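Local structure of cytochrome c (Rhodothermus marinus, 6CUN) at residues D8-A13 with R66-I71; Y70-M75 with A111-L116; T74-N79 with L104-A109. The protein binds heme c covalently, probably as an electron carrier in its natural form, and in this engineered form acts as a carbene transferase, here caught with an iron-carbene intermediate. The protein carries 3 engineered substitutions. All blocks are in the same frame, centred on the assembly; numbering follows the deposited sequence.

Contact 1 (D8-A13 with R66-I71); sequences DPEALA and RGPVYI. With HEC (heme c), chain B.
The carboxylate of E10 has G67 CA over one face, 3.4 Å from CD, and the start of helix 68-76 at its edge, where each oxygen uses its syn lone pair to take one backbone N-H: V69 N gives to OE1 and Y70 N to OE2, both at 2.9 Å. The contact lies on the heme-propionate side of the cytochrome c fold. A glutamate suits the place because its two oxygens are spaced to match two successive amides of the first helical turn, and its negative charge probably interacts well with the positive end of the helix dipole. G67, the N-cap residue, has no side chain to collide with the carboxylate. The Y70 ring, its plane 59° from that of the carboxylate, carries its hydroxyl to O2A of a heme propionate, which lies at the ring edge near its plane. The same propionate lies at the edge of the R66 guanidinium: NE donates to O2A at 2.7 Å, and NH1 reaches O1A at 3.2 Å. With CG anti to the backbone N (chi1 172°), the Y70 ring extends away from helix 9-16, toward the heme. A13 is small enough for the helices to approach closely, its CB 3.6 Å from Y70 CA. H85 packs edge-to-face with the Y70 ring. One water donates to E10 OE2 at 2.8 Å and accepts from G67 N at 3.0 Å.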
loop_
_atom_site.group_PDB
_atom_site.type_symbol
_atom_site.label_atom_id
_atom_site.label_comp_id
_atom_site.label_asym_id
_atom_site.label_seq_id
_atom_site.Cartn_x
_atom_site.Cartn_y
_atom_site.Cartn_z
ATOM N N ASP A 8 -8.307 5.748 -13.786
ATOM C CA ASP A 8 -7.135 6.582 -14.167
ATOM C C ASP A 8 -5.932 6.181 -13.299
ATOM O O ASP A 8 -5.020 5.577 -13.810
ATOM C CB ASP A 8 -7.449 8.090 -14.094
ATOM N N PRO A 9 -5.936 6.492 -11.989
ATOM C CA PRO A 9 -4.689 6.246 -11.277
ATOM C C PRO A 9 -4.328 4.780 -11.168
ATOM O O PRO A 9 -3.137 4.469 -11.016
ATOM C CB PRO A 9 -4.955 6.800 -9.871
ATOM C CG PRO A 9 -6.419 6.816 -9.754
ATOM C CD PRO A 9 -6.916 7.176 -11.120
ATOM N N GLU A 10 -5.310 3.870 -11.192
ATOM C CA GLU A 10 -4.988 2.432 -11.168
ATOM C C GLU A 10 -4.312 2.017 -12.468
ATOM O O GLU A 10 -3.453 1.139 -12.454
ATOM C CB GLU A 10 -6.224 1.562 -10.893
ATOM C CG GLU A 10 -6.692 1.547 -9.435
ATOM C CD GLU A 10 -5.727 0.757 -8.555
ATOM O OE1 GLU A 10 -5.879 -0.513 -8.499
ATOM O OE2 GLU A 10 -4.772 1.381 -8.043
ATOM N N ALA A 11 -4.782 2.519 -13.592
ATOM C CA ALA A 11 -4.179 2.160 -14.889
ATOM C C ALA A 11 -2.732 2.626 -14.952
ATOM O O ALA A 11 -1.840 1.874 -15.364
ATOM C CB ALA A 11 -4.986 2.716 -16.039
ATOM N N LEU A 12 -2.447 3.828 -14.458
ATOM C CA LEU A 12 -1.069 4.277 -14.477
ATOM C C LEU A 12 -0.239 3.442 -13.510
ATOM O O LEU A 12 0.907 3.116 -13.835
ATOM C CB LEU A 12 -0.925 5.762 -14.135
ATOM C CG LEU A 12 0.519 6.281 -14.380
ATOM C CD1 LEU A 12 1.308 5.823 -15.621
ATOM C CD2 LEU A 12 0.462 7.796 -14.403
ATOM N N ALA A 13 -0.793 3.114 -12.315
ATOM C CA ALA A 13 -0.074 2.229 -11.397
ATOM C C ALA A 13 0.238 0.876 -12.068
ATOM O O ALA A 13 1.341 0.346 -11.904
ATOM C CB ALA A 13 -0.853 2.028 -10.112
ATOM N N ARG A 66 -7.364 4.910 -2.424
ATOM C CA ARG A 66 -6.543 4.298 -3.478
ATOM C C ARG A 66 -7.077 2.931 -3.821
ATOM O O ARG A 66 -7.808 2.315 -3.026
ATOM C CB ARG A 66 -5.074 4.159 -3.042
ATOM C CG ARG A 66 -4.460 5.346 -2.371
ATOM C CD ARG A 66 -4.447 6.617 -3.208
ATOM N NE ARG A 66 -3.799 7.687 -2.486
ATOM C CZ ARG A 66 -4.118 8.976 -2.508
ATOM N NH1 ARG A 66 -3.523 9.833 -1.689
ATOM N NH2 ARG A 66 -5.066 9.394 -3.325
ATOM N N GLY A 67 -6.649 2.447 -4.975
ATOM C CA GLY A 67 -6.903 1.067 -5.410
ATOM C C GLY A 67 -5.771 0.129 -5.103
ATOM O O GLY A 67 -4.702 0.527 -4.671
ATOM N N PRO A 68 -6.001 -1.160 -5.319
ATOM C CA PRO A 68 -5.063 -2.171 -4.891
ATOM C C PRO A 68 -3.792 -2.210 -5.715
ATOM O O PRO A 68 -2.750 -2.556 -5.169
ATOM C CB PRO A 68 -5.871 -3.451 -5.020
ATOM C CG PRO A 68 -6.886 -3.147 -6.083
ATOM C CD PRO A 68 -7.257 -1.727 -5.813
ATOM N N VAL A 69 -3.857 -1.893 -7.000
ATOM C CA VAL A 69 -2.627 -1.918 -7.820
ATOM C C VAL A 69 -1.683 -0.800 -7.401
ATOM O O VAL A 69 -0.476 -1.023 -7.236
ATOM C CB VAL A 69 -2.961 -1.853 -9.322
ATOM C CG1 VAL A 69 -1.704 -1.843 -10.144
ATOM C CG2 VAL A 69 -3.839 -3.015 -9.720
ATOM N N TYR A 70 -2.219 0.379 -7.142
ATOM C CA TYR A 70 -1.399 1.477 -6.601
ATOM C C TYR A 70 -0.736 1.070 -5.281
ATOM O O TYR A 70 0.443 1.319 -5.061
ATOM C CB TYR A 70 -2.276 2.708 -6.437
ATOM C CG TYR A 70 -1.642 3.883 -5.726
ATOM C CD1 TYR A 70 -1.653 3.974 -4.339
ATOM C CD2 TYR A 70 -0.975 4.896 -6.423
ATOM C CE1 TYR A 70 -1.117 5.045 -3.666
ATOM C CE2 TYR A 70 -0.411 5.962 -5.724
ATOM C CZ TYR A 70 -0.487 5.998 -4.361
ATOM O OH TYR A 70 0.036 7.102 -3.692
ATOM N N ILE A 71 -1.537 0.494 -4.379
ATOM C CA ILE A 71 -0.991 0.138 -3.068
ATOM C C ILE A 71 0.103 -0.927 -3.216
ATOM O O ILE A 71 1.164 -0.862 -2.597
ATOM C CB ILE A 71 -2.111 -0.288 -2.103
ATOM C CG1 ILE A 71 -3.049 0.898 -1.821
ATOM C CG2 ILE A 71 -1.526 -0.876 -0.859
ATOM C CD1 ILE A 71 -4.313 0.496 -1.140
HETATM FE FE HEC B . 5.085 3.932 2.995
HETATM C CHA HEC B . 3.653 6.484 1.206
HETATM C CHB HEC B . 2.437 1.972 2.295
HETATM C CHC HEC B . 6.660 1.336 4.496
HETATM C CHD HEC B . 7.519 6.037 4.062
HETATM N NA HEC B . 3.402 4.168 1.945
HETATM C C1A HEC B . 2.954 5.282 1.258
HETATM C C2A HEC B . 1.689 4.993 0.602
HETATM C C3A HEC B . 1.404 3.717 0.896
HETATM C C4A HEC B . 2.430 3.214 1.759
HETATM C CMA HEC B . 0.196 2.903 0.431
HETATM C CAA HEC B . 0.878 5.990 -0.233
HETATM C CBA HEC B . -0.220 6.593 0.634
HETATM C CGA HEC B . -1.305 7.333 -0.097
HETATM O O1A HEC B . -2.187 7.958 0.550
HETATM O O2A HEC B . -1.359 7.235 -1.348
HETATM N NB HEC B . 4.627 2.048 3.338
HETATM C C1B HEC B . 3.416 1.422 3.060
HETATM C C2B HEC B . 3.421 0.099 3.614
HETATM C C3B HEC B . 4.602 -0.111 4.204
HETATM C C4B HEC B . 5.372 1.106 4.051
HETATM C CMB HEC B . 2.236 -0.841 3.517
HETATM C CAB HEC B . 5.094 -1.383 4.943
HETATM C CBB HEC B . 5.325 -2.488 3.859
HETATM N NC HEC B . 6.776 3.711 4.028
HETATM C C1C HEC B . 7.263 2.560 4.581
HETATM C C2C HEC B . 8.472 2.833 5.334
HETATM C C3C HEC B . 8.698 4.152 5.228
HETATM C C4C HEC B . 7.667 4.718 4.396
HETATM C CMC HEC B . 9.243 1.773 6.087
HETATM C CAC HEC B . 9.803 4.950 6.016
HETATM C CBC HEC B . 11.226 4.507 5.701
HETATM N ND HEC B . 5.516 5.835 2.695
HETATM C C1D HEC B . 6.588 6.563 3.242
HETATM C C2D HEC B . 6.529 7.912 2.768
HETATM C C3D HEC B . 5.464 8.038 1.982
HETATM C C4D HEC B . 4.806 6.740 1.916
HETATM C CMD HEC B . 7.574 8.974 3.189
HETATM C CAD HEC B . 5.000 9.291 1.229
HETATM C CBD HEC B . 5.714 9.381 -0.116
HETATM C CGD HEC B . 7.184 9.694 -0.016
HETATM O O1D HEC B . 7.476 10.850 0.498
HETATM O O2D HEC B . 8.108 8.924 -0.373
HETATM O O HOH W 1 -5.350 3.972 -7.159
#

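Contact 2 (Y70-M75 with A111-L116); sequences YIMNTM and AILEYL. Engineered in segment 70-75: T74 (natural residue Val). With HEC (heme c), chain B; CA1 (ethyl propionate), chain C.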
loop_
_atom_site.group_PDB
_atom_site.type_symbol
_atom_site.label_atom_id
_atom_site.label_comp_id
_atom_site.label_asym_id
_atom_site.label_seq_id
_atom_site.Cartn_x
_atom_site.Cartn_y
_atom_site.Cartn_z
ATOM N N TYR A 70 -2.219 0.379 -7.142
ATOM C CA TYR A 70 -1.399 1.477 -6.601
ATOM C C TYR A 70 -0.736 1.070 -5.281
ATOM O O TYR A 70 0.443 1.319 -5.061
ATOM C CB TYR A 70 -2.276 2.708 -6.437
ATOM C CG TYR A 70 -1.642 3.883 -5.726
ATOM C CD1 TYR A 70 -1.653 3.974 -4.339
ATOM C CD2 TYR A 70 -0.975 4.896 -6.423
ATOM C CE1 TYR A 70 -1.117 5.045 -3.666
ATOM C CE2 TYR A 70 -0.411 5.962 -5.724
ATOM C CZ TYR A 70 -0.487 5.998 -4.361
ATOM O OH TYR A 70 0.036 7.102 -3.692
ATOM N N ILE A 71 -1.537 0.494 -4.379
ATOM C CA ILE A 71 -0.991 0.138 -3.068
ATOM C C ILE A 71 0.103 -0.927 -3.216
ATOM O O ILE A 71 1.164 -0.862 -2.597
ATOM C CB ILE A 71 -2.111 -0.288 -2.103
ATOM C CG1 ILE A 71 -3.049 0.898 -1.821
ATOM C CG2 ILE A 71 -1.526 -0.876 -0.859
ATOM C CD1 ILE A 71 -4.313 0.496 -1.140
ATOM N N MET A 72 -0.181 -1.950 -4.029
ATOM C CA MET A 72 0.782 -3.005 -4.195
ATOM C C MET A 72 2.080 -2.490 -4.815
ATOM O O MET A 72 3.197 -2.858 -4.373
ATOM C CB MET A 72 0.260 -4.126 -5.111
ATOM C CG MET A 72 -0.801 -4.969 -4.444
ATOM S SD MET A 72 -0.252 -6.026 -3.146
ATOM C CE MET A 72 0.588 -7.257 -4.127
ATOM N N ASN A 73 1.985 -1.653 -5.835
ATOM C CA ASN A 73 3.179 -1.180 -6.508
ATOM C C ASN A 73 3.931 -0.125 -5.703
ATOM O O ASN A 73 5.125 0.034 -5.890
ATOM C CB ASN A 73 2.890 -0.746 -7.926
ATOM C CG ASN A 73 2.583 -1.936 -8.807
ATOM O OD1 ASN A 73 2.958 -3.066 -8.489
ATOM N ND2 ASN A 73 1.896 -1.710 -9.943
ATOM N N THR A 74 3.238 0.553 -4.775
ATOM C CA THR A 74 3.958 1.405 -3.808
ATOM C C THR A 74 4.904 0.559 -2.963
ATOM O O THR A 74 6.055 0.915 -2.744
ATOM C CB THR A 74 2.959 2.150 -2.956
ATOM O OG1 THR A 74 2.266 3.095 -3.763
ATOM C CG2 THR A 74 3.680 2.910 -1.875
ATOM N N MET A 75 4.427 -0.617 -2.521
ATOM C CA MET A 75 5.282 -1.512 -1.768
ATOM C C MET A 75 6.360 -2.193 -2.604
ATOM O O MET A 75 7.489 -2.399 -2.151
ATOM C CB MET A 75 4.447 -2.613 -1.091
ATOM C CG MET A 75 3.672 -2.134 0.105
ATOM S SD MET A 75 2.785 -3.470 0.927
ATOM C CE MET A 75 1.217 -3.342 0.108
ATOM N N ALA A 111 -0.493 -9.832 1.494
ATOM C CA ALA A 111 -0.964 -10.006 2.857
ATOM C C ALA A 111 -1.172 -8.657 3.529
ATOM O O ALA A 111 -2.196 -8.434 4.196
ATOM C CB ALA A 111 -0.017 -10.885 3.654
ATOM N N ILE A 112 -0.202 -7.768 3.377
ATOM C CA ILE A 112 -0.353 -6.412 3.939
ATOM C C ILE A 112 -1.559 -5.715 3.346
ATOM O O ILE A 112 -2.289 -5.056 4.067
ATOM C CB ILE A 112 0.928 -5.609 3.782
ATOM C CG1 ILE A 112 2.049 -6.252 4.614
ATOM C CG2 ILE A 112 0.705 -4.154 4.204
ATOM C CD1 ILE A 112 3.394 -5.656 4.322
ATOM N N LEU A 113 -1.799 -5.836 2.038
ATOM C CA LEU A 113 -2.987 -5.256 1.432
ATOM C C LEU A 113 -4.228 -5.763 2.125
ATOM O O LEU A 113 -5.156 -4.999 2.394
ATOM C CB LEU A 113 -3.001 -5.507 -0.088
ATOM C CG LEU A 113 -4.247 -5.013 -0.794
ATOM C CD1 LEU A 113 -4.388 -3.504 -0.738
ATOM C CD2 LEU A 113 -4.280 -5.480 -2.229
ATOM N N GLU A 114 -4.298 -7.055 2.412
ATOM C CA GLU A 114 -5.468 -7.614 3.041
ATOM C C GLU A 114 -5.679 -7.006 4.437
ATOM O O GLU A 114 -6.825 -6.721 4.820
ATOM C CB GLU A 114 -5.412 -9.128 3.088
ATOM C CG GLU A 114 -6.775 -9.743 3.323
ATOM C CD GLU A 114 -7.657 -9.752 2.078
ATOM O OE1 GLU A 114 -8.733 -10.415 2.137
ATOM O OE2 GLU A 114 -7.314 -9.098 1.042
ATOM N N TYR A 115 -4.578 -6.829 5.202
ATOM C CA TYR A 115 -4.684 -6.132 6.484
ATOM C C TYR A 115 -5.172 -4.707 6.320
ATOM O O TYR A 115 -6.042 -4.253 7.075
ATOM C CB TYR A 115 -3.337 -6.194 7.182
ATOM C CG TYR A 115 -3.304 -5.412 8.462
ATOM C CD1 TYR A 115 -4.090 -5.789 9.513
ATOM C CD2 TYR A 115 -2.512 -4.265 8.614
ATOM C CE1 TYR A 115 -4.119 -5.071 10.698
ATOM C CE2 TYR A 115 -2.526 -3.554 9.807
ATOM C CZ TYR A 115 -3.314 -3.972 10.825
ATOM O OH TYR A 115 -3.345 -3.286 12.034
ATOM N N LEU A 116 -4.647 -3.975 5.322
ATOM C CA LEU A 116 -5.133 -2.628 5.063
ATOM C C LEU A 116 -6.621 -2.631 4.732
ATOM O O LEU A 116 -7.337 -1.727 5.145
ATOM C CB LEU A 116 -4.299 -1.959 4.025
ATOM C CG LEU A 116 -2.852 -1.683 4.428
ATOM C CD1 LEU A 116 -2.085 -1.266 3.197
ATOM C CD2 LEU A 116 -2.778 -0.651 5.530
HETATM FE FE HEC B . 5.085 3.932 2.995
HETATM C CHA HEC B . 3.653 6.484 1.206
HETATM C CHB HEC B . 2.437 1.972 2.295
HETATM C CHC HEC B . 6.660 1.336 4.496
HETATM C CHD HEC B . 7.519 6.037 4.062
HETATM N NA HEC B . 3.402 4.168 1.945
HETATM C C1A HEC B . 2.954 5.282 1.258
HETATM C C2A HEC B . 1.689 4.993 0.602
HETATM C C3A HEC B . 1.404 3.717 0.896
HETATM C C4A HEC B . 2.430 3.214 1.759
HETATM C CMA HEC B . 0.196 2.903 0.431
HETATM C CAA HEC B . 0.878 5.990 -0.233
HETATM C CBA HEC B . -0.220 6.593 0.634
HETATM C CGA HEC B . -1.305 7.333 -0.097
HETATM O O1A HEC B . -2.187 7.958 0.550
HETATM O O2A HEC B . -1.359 7.235 -1.348
HETATM N NB HEC B . 4.627 2.048 3.338
HETATM C C1B HEC B . 3.416 1.422 3.060
HETATM C C2B HEC B . 3.421 0.099 3.614
HETATM C C3B HEC B . 4.602 -0.111 4.204
HETATM C C4B HEC B . 5.372 1.106 4.051
HETATM C CMB HEC B . 2.236 -0.841 3.517
HETATM C CAB HEC B . 5.094 -1.383 4.943
HETATM C CBB HEC B . 5.325 -2.488 3.859
HETATM N NC HEC B . 6.776 3.711 4.028
HETATM C C1C HEC B . 7.263 2.560 4.581
HETATM C C2C HEC B . 8.472 2.833 5.334
HETATM C C3C HEC B . 8.698 4.152 5.228
HETATM C C4C HEC B . 7.667 4.718 4.396
HETATM C CMC HEC B . 9.243 1.773 6.087
HETATM C CAC HEC B . 9.803 4.950 6.016
HETATM C CBC HEC B . 11.226 4.507 5.701
HETATM N ND HEC B . 5.516 5.835 2.695
HETATM C C1D HEC B . 6.588 6.563 3.242
HETATM C C2D HEC B . 6.529 7.912 2.768
HETATM C C3D HEC B . 5.464 8.038 1.982
HETATM C C4D HEC B . 4.806 6.740 1.916
HETATM C CMD HEC B . 7.574 8.974 3.189
HETATM C CAD HEC B . 5.000 9.291 1.229
HETATM C CBD HEC B . 5.714 9.381 -0.116
HETATM C CGD HEC B . 7.184 9.694 -0.016
HETATM O O1D HEC B . 7.476 10.850 0.498
HETATM O O2D HEC B . 8.108 8.924 -0.373
HETATM C CX5 CA1 C . 5.957 1.846 0.874
HETATM C CX6 CA1 C . 5.977 3.245 1.434
HETATM C CX7 CA1 C . 6.762 4.151 0.667
HETATM O OX8 CA1 C . 7.930 4.394 0.905
HETATM O OX9 CA1 C . 6.082 4.795 -0.400
HETATM C CJ1 CA1 C . 6.739 5.830 -1.152
HETATM C CJ2 CA1 C . 7.123 5.265 -2.484
#
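I112 comes first along 111-116 and touches M75: its CG2 methyl lies 3.9 Å from M75 SD, and both atoms also border the heme methyl CMB, each at 3.7 Å. The branched isoleucine serves two partners, its CD1 arm running on to heme CBB while CG2 stays with the sulfur. The chain of M75 is extended through chi2 (-177°), which carries the sulfur out to the heme methyl and I112, while the bend at chi3 turns CE toward helix 106-121. L113, with the most surface of this segment, divides between two neighbours: CD1 meets I71 CG2 at 3.9 Å, while CB and CD2 lie against M72, whose sulfur stands 4.1 Å from CB. The flexible M72 thioether, folded at both chi2 and chi3, can curl against the leucine. L116, one turn on from I112, closes the row with CD1 at 4.1 Å from I71 CG2. No hydrogen bond crosses this apolar helix-helix packing of the cytochrome c fold, which closes over the heme edge at CMB. The engineered T74 turns CG2 to the heme and the bound carbene and OG1 back to Y70 O, which takes T74 N from the opposite face of its plane. The axes of segments 70-75 and 111-116 approach to 10.3 Å, with 132° between their N-to-C directions; helix 30-44 flanks 111-116 through L32 and L39, and helix 62-65 covers I71 and L116 through V62 and T63.

Contact 3 (T74-N79 with L104-A109); sequences TMLNPN and LSEEQA. Engineered in segment 74-79: T74 (natural residue Val). With HEC (heme c), chain B; CA1 (ethyl propionate), chain C.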
loop_
_atom_site.group_PDB
_atom_site.type_symbol
_atom_site.label_atom_id
_atom_site.label_comp_id
_atom_site.label_asym_id
_atom_site.label_seq_id
_atom_site.Cartn_x
_atom_site.Cartn_y
_atom_site.Cartn_z
ATOM N N THR A 74 3.238 0.553 -4.775
ATOM C CA THR A 74 3.958 1.405 -3.808
ATOM C C THR A 74 4.904 0.559 -2.963
ATOM O O THR A 74 6.055 0.915 -2.744
ATOM C CB THR A 74 2.959 2.150 -2.956
ATOM O OG1 THR A 74 2.266 3.095 -3.763
ATOM C CG2 THR A 74 3.680 2.910 -1.875
ATOM N N MET A 75 4.427 -0.617 -2.521
ATOM C CA MET A 75 5.282 -1.512 -1.768
ATOM C C MET A 75 6.360 -2.193 -2.604
ATOM O O MET A 75 7.489 -2.399 -2.151
ATOM C CB MET A 75 4.447 -2.613 -1.091
ATOM C CG MET A 75 3.672 -2.134 0.105
ATOM S SD MET A 75 2.785 -3.470 0.927
ATOM C CE MET A 75 1.217 -3.342 0.108
ATOM N N LEU A 76 6.018 -2.573 -3.819
ATOM C CA LEU A 76 6.903 -3.406 -4.615
ATOM C C LEU A 76 7.813 -2.640 -5.566
ATOM O O LEU A 76 8.851 -3.148 -6.013
ATOM C CB LEU A 76 6.098 -4.433 -5.387
ATOM C CG LEU A 76 5.346 -5.396 -4.517
ATOM C CD1 LEU A 76 4.382 -6.172 -5.387
ATOM C CD2 LEU A 76 6.307 -6.329 -3.820
ATOM N N ASN A 77 7.431 -1.414 -5.876
ATOM C CA ASN A 77 8.197 -0.582 -6.792
ATOM C C ASN A 77 8.096 0.861 -6.373
ATOM O O ASN A 77 7.648 1.705 -7.133
ATOM C CB ASN A 77 7.626 -0.755 -8.204
ATOM C CG ASN A 77 8.477 -0.103 -9.291
ATOM O OD1 ASN A 77 9.594 0.372 -9.066
ATOM N ND2 ASN A 77 7.906 -0.058 -10.495
ATOM N N PRO A 78 8.588 1.149 -5.159
ATOM C CA PRO A 78 8.463 2.522 -4.690
ATOM C C PRO A 78 9.181 3.538 -5.591
ATOM O O PRO A 78 8.645 4.628 -5.826
ATOM C CB PRO A 78 9.072 2.476 -3.296
ATOM C CG PRO A 78 9.940 1.272 -3.270
ATOM C CD PRO A 78 9.238 0.284 -4.167
ATOM N N ASN A 79 10.326 3.159 -6.136
ATOM C CA ASN A 79 11.076 4.133 -6.960
ATOM C C ASN A 79 10.321 4.440 -8.228
ATOM O O ASN A 79 10.287 5.598 -8.660
ATOM C CB ASN A 79 12.462 3.609 -7.280
ATOM C CG ASN A 79 13.322 3.497 -6.059
ATOM O OD1 ASN A 79 13.299 4.365 -5.184
ATOM N ND2 ASN A 79 14.115 2.444 -5.999
ATOM N N LEU A 104 10.079 -6.292 -0.001
ATOM C CA LEU A 104 9.048 -7.317 0.238
ATOM C C LEU A 104 8.808 -8.135 -0.981
ATOM O O LEU A 104 8.978 -7.703 -2.115
ATOM C CB LEU A 104 7.717 -6.610 0.538
ATOM C CG LEU A 104 7.524 -5.730 1.704
ATOM C CD1 LEU A 104 6.333 -4.825 1.351
ATOM C CD2 LEU A 104 7.333 -6.443 3.011
ATOM N N SER A 105 8.330 -9.354 -0.767
ATOM C CA SER A 105 7.786 -10.169 -1.862
ATOM C C SER A 105 6.385 -9.751 -2.218
ATOM O O SER A 105 5.696 -9.126 -1.419
ATOM C CB SER A 105 7.804 -11.628 -1.517
ATOM O OG SER A 105 6.870 -11.891 -0.501
ATOM N N GLU A 106 5.925 -10.151 -3.408
ATOM C CA GLU A 106 4.547 -9.902 -3.772
ATOM C C GLU A 106 3.586 -10.582 -2.779
ATOM O O GLU A 106 2.558 -10.013 -2.437
ATOM C CB GLU A 106 4.263 -10.337 -5.210
ATOM C CG GLU A 106 2.877 -9.925 -5.669
ATOM C CD GLU A 106 2.536 -10.354 -7.085
ATOM O OE1 GLU A 106 3.240 -11.204 -7.683
ATOM O OE2 GLU A 106 1.482 -9.812 -7.545
ATOM N N GLU A 107 3.922 -11.797 -2.327
ATOM C CA GLU A 107 3.089 -12.482 -1.358
ATOM C C GLU A 107 2.936 -11.659 -0.088
ATOM O O GLU A 107 1.816 -11.511 0.432
ATOM C CB GLU A 107 3.721 -13.841 -1.029
ATOM C CG GLU A 107 2.848 -14.714 -0.121
ATOM C CD GLU A 107 3.515 -15.910 0.462
ATOM O OE1 GLU A 107 4.736 -15.797 0.846
ATOM O OE2 GLU A 107 2.855 -16.987 0.582
ATOM N N GLN A 108 4.034 -11.152 0.418
ATOM C CA GLN A 108 4.013 -10.304 1.617
ATOM C C GLN A 108 3.212 -9.049 1.410
ATOM O O GLN A 108 2.363 -8.656 2.255
ATOM C CB GLN A 108 5.406 -9.964 2.076
ATOM C CG GLN A 108 6.187 -11.134 2.593
ATOM C CD GLN A 108 7.620 -10.778 2.857
ATOM O OE1 GLN A 108 8.310 -10.130 2.057
ATOM N NE2 GLN A 108 8.120 -11.213 4.022
ATOM N N ALA A 109 3.399 -8.393 0.265
ATOM C CA ALA A 109 2.644 -7.207 -0.043
ATOM C C ALA A 109 1.161 -7.484 -0.105
ATOM O O ALA A 109 0.344 -6.678 0.336
ATOM C CB ALA A 109 3.175 -6.584 -1.323
HETATM FE FE HEC B . 5.085 3.932 2.995
HETATM C CHA HEC B . 3.653 6.484 1.206
HETATM C CHB HEC B . 2.437 1.972 2.295
HETATM C CHC HEC B . 6.660 1.336 4.496
HETATM C CHD HEC B . 7.519 6.037 4.062
HETATM N NA HEC B . 3.402 4.168 1.945
HETATM C C1A HEC B . 2.954 5.282 1.258
HETATM C C2A HEC B . 1.689 4.993 0.602
HETATM C C3A HEC B . 1.404 3.717 0.896
HETATM C C4A HEC B . 2.430 3.214 1.759
HETATM C CMA HEC B . 0.196 2.903 0.431
HETATM C CAA HEC B . 0.878 5.990 -0.233
HETATM C CBA HEC B . -0.220 6.593 0.634
HETATM C CGA HEC B . -1.305 7.333 -0.097
HETATM O O1A HEC B . -2.187 7.958 0.550
HETATM O O2A HEC B . -1.359 7.235 -1.348
HETATM N NB HEC B . 4.627 2.048 3.338
HETATM C C1B HEC B . 3.416 1.422 3.060
HETATM C C2B HEC B . 3.421 0.099 3.614
HETATM C C3B HEC B . 4.602 -0.111 4.204
HETATM C C4B HEC B . 5.372 1.106 4.051
HETATM C CMB HEC B . 2.236 -0.841 3.517
HETATM C CAB HEC B . 5.094 -1.383 4.943
HETATM C CBB HEC B . 5.325 -2.488 3.859
HETATM N NC HEC B . 6.776 3.711 4.028
HETATM C C1C HEC B . 7.263 2.560 4.581
HETATM C C2C HEC B . 8.472 2.833 5.334
HETATM C C3C HEC B . 8.698 4.152 5.228
HETATM C C4C HEC B . 7.667 4.718 4.396
HETATM C CMC HEC B . 9.243 1.773 6.087
HETATM C CAC HEC B . 9.803 4.950 6.016
HETATM C CBC HEC B . 11.226 4.507 5.701
HETATM N ND HEC B . 5.516 5.835 2.695
HETATM C C1D HEC B . 6.588 6.563 3.242
HETATM C C2D HEC B . 6.529 7.912 2.768
HETATM C C3D HEC B . 5.464 8.038 1.982
HETATM C C4D HEC B . 4.806 6.740 1.916
HETATM C CMD HEC B . 7.574 8.974 3.189
HETATM C CAD HEC B . 5.000 9.291 1.229
HETATM C CBD HEC B . 5.714 9.381 -0.116
HETATM C CGD HEC B . 7.184 9.694 -0.016
HETATM O O1D HEC B . 7.476 10.850 0.498
HETATM O O2D HEC B . 8.108 8.924 -0.373
HETATM C CX5 CA1 C . 5.957 1.846 0.874
HETATM C CX6 CA1 C . 5.977 3.245 1.434
HETATM C CX7 CA1 C . 6.762 4.151 0.667
HETATM O OX8 CA1 C . 7.930 4.394 0.905
HETATM O OX9 CA1 C . 6.082 4.795 -0.400
HETATM C CJ1 CA1 C . 6.739 5.830 -1.152
HETATM C CJ2 CA1 C . 7.123 5.265 -2.484
#
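M75 and L104 meet beside the heme, L104 CD1 lying 3.8 Å from M75 CB and 3.6 Å from heme CBB. A leucine fits here because one branched methyl can fill the angle between the methionine and the CBB side group of the heme. M75 also rests against A109, with SD 3.9 Å from the alanine CB and the CE methyl 3.5 Å from A109 O; a small residue lets the thioether settle onto the helix backbone. Replacing M75 by alanine removes the thioether and is likely to open a gap between L104, A109 and heme CMB, with the L104 methyl freer to turn. L76 lies over the first turn of helix 106-121, CD2 at 3.5 Å from L104 O and CD1 against the aliphatic CG of E106, whose chain is extended beyond that atom. That turn is fixed by a capping box, the N-terminal helix motif in which S105 and Q108 exchange bonds: Q108 N donates to S105 OG at 3.1 Å, and S105 N donates to Q108 OE1 at 2.9 Å, on a lone pair in the carbonyl plane. A short serine hydroxyl at the N-cap can reach the amide three residues on. Farther out, N77, just past the end of helix 68-76, caps the next helix, its OD1 accepting from G80 N. P78, which follows, sets CB 3.5 Å from CJ2 of the bound carbene ester.

Helix 68-76 runs through all three contacts: its N-terminal end meets helix 9-16 in contact 1, its middle packs on helix 106-121 in contact 2, and its C-terminal end meets the start of that helix in contact 3. The centres of contacts 1 and 2 lie about 11 Å apart, of 2 and 3 about 8 Å, and of 1 and 3 about 14 Å. Along the chain, contact 1 closes before contact 3 opens, while 1 and 2 share Y70 and I71, and 2 and 3 share T74 and M75. The N73 side chain probably bonds to A13 O, linking contacts 1 and 2. All three border the heme, so one helix joins its propionate, its edge and the carbene pocket.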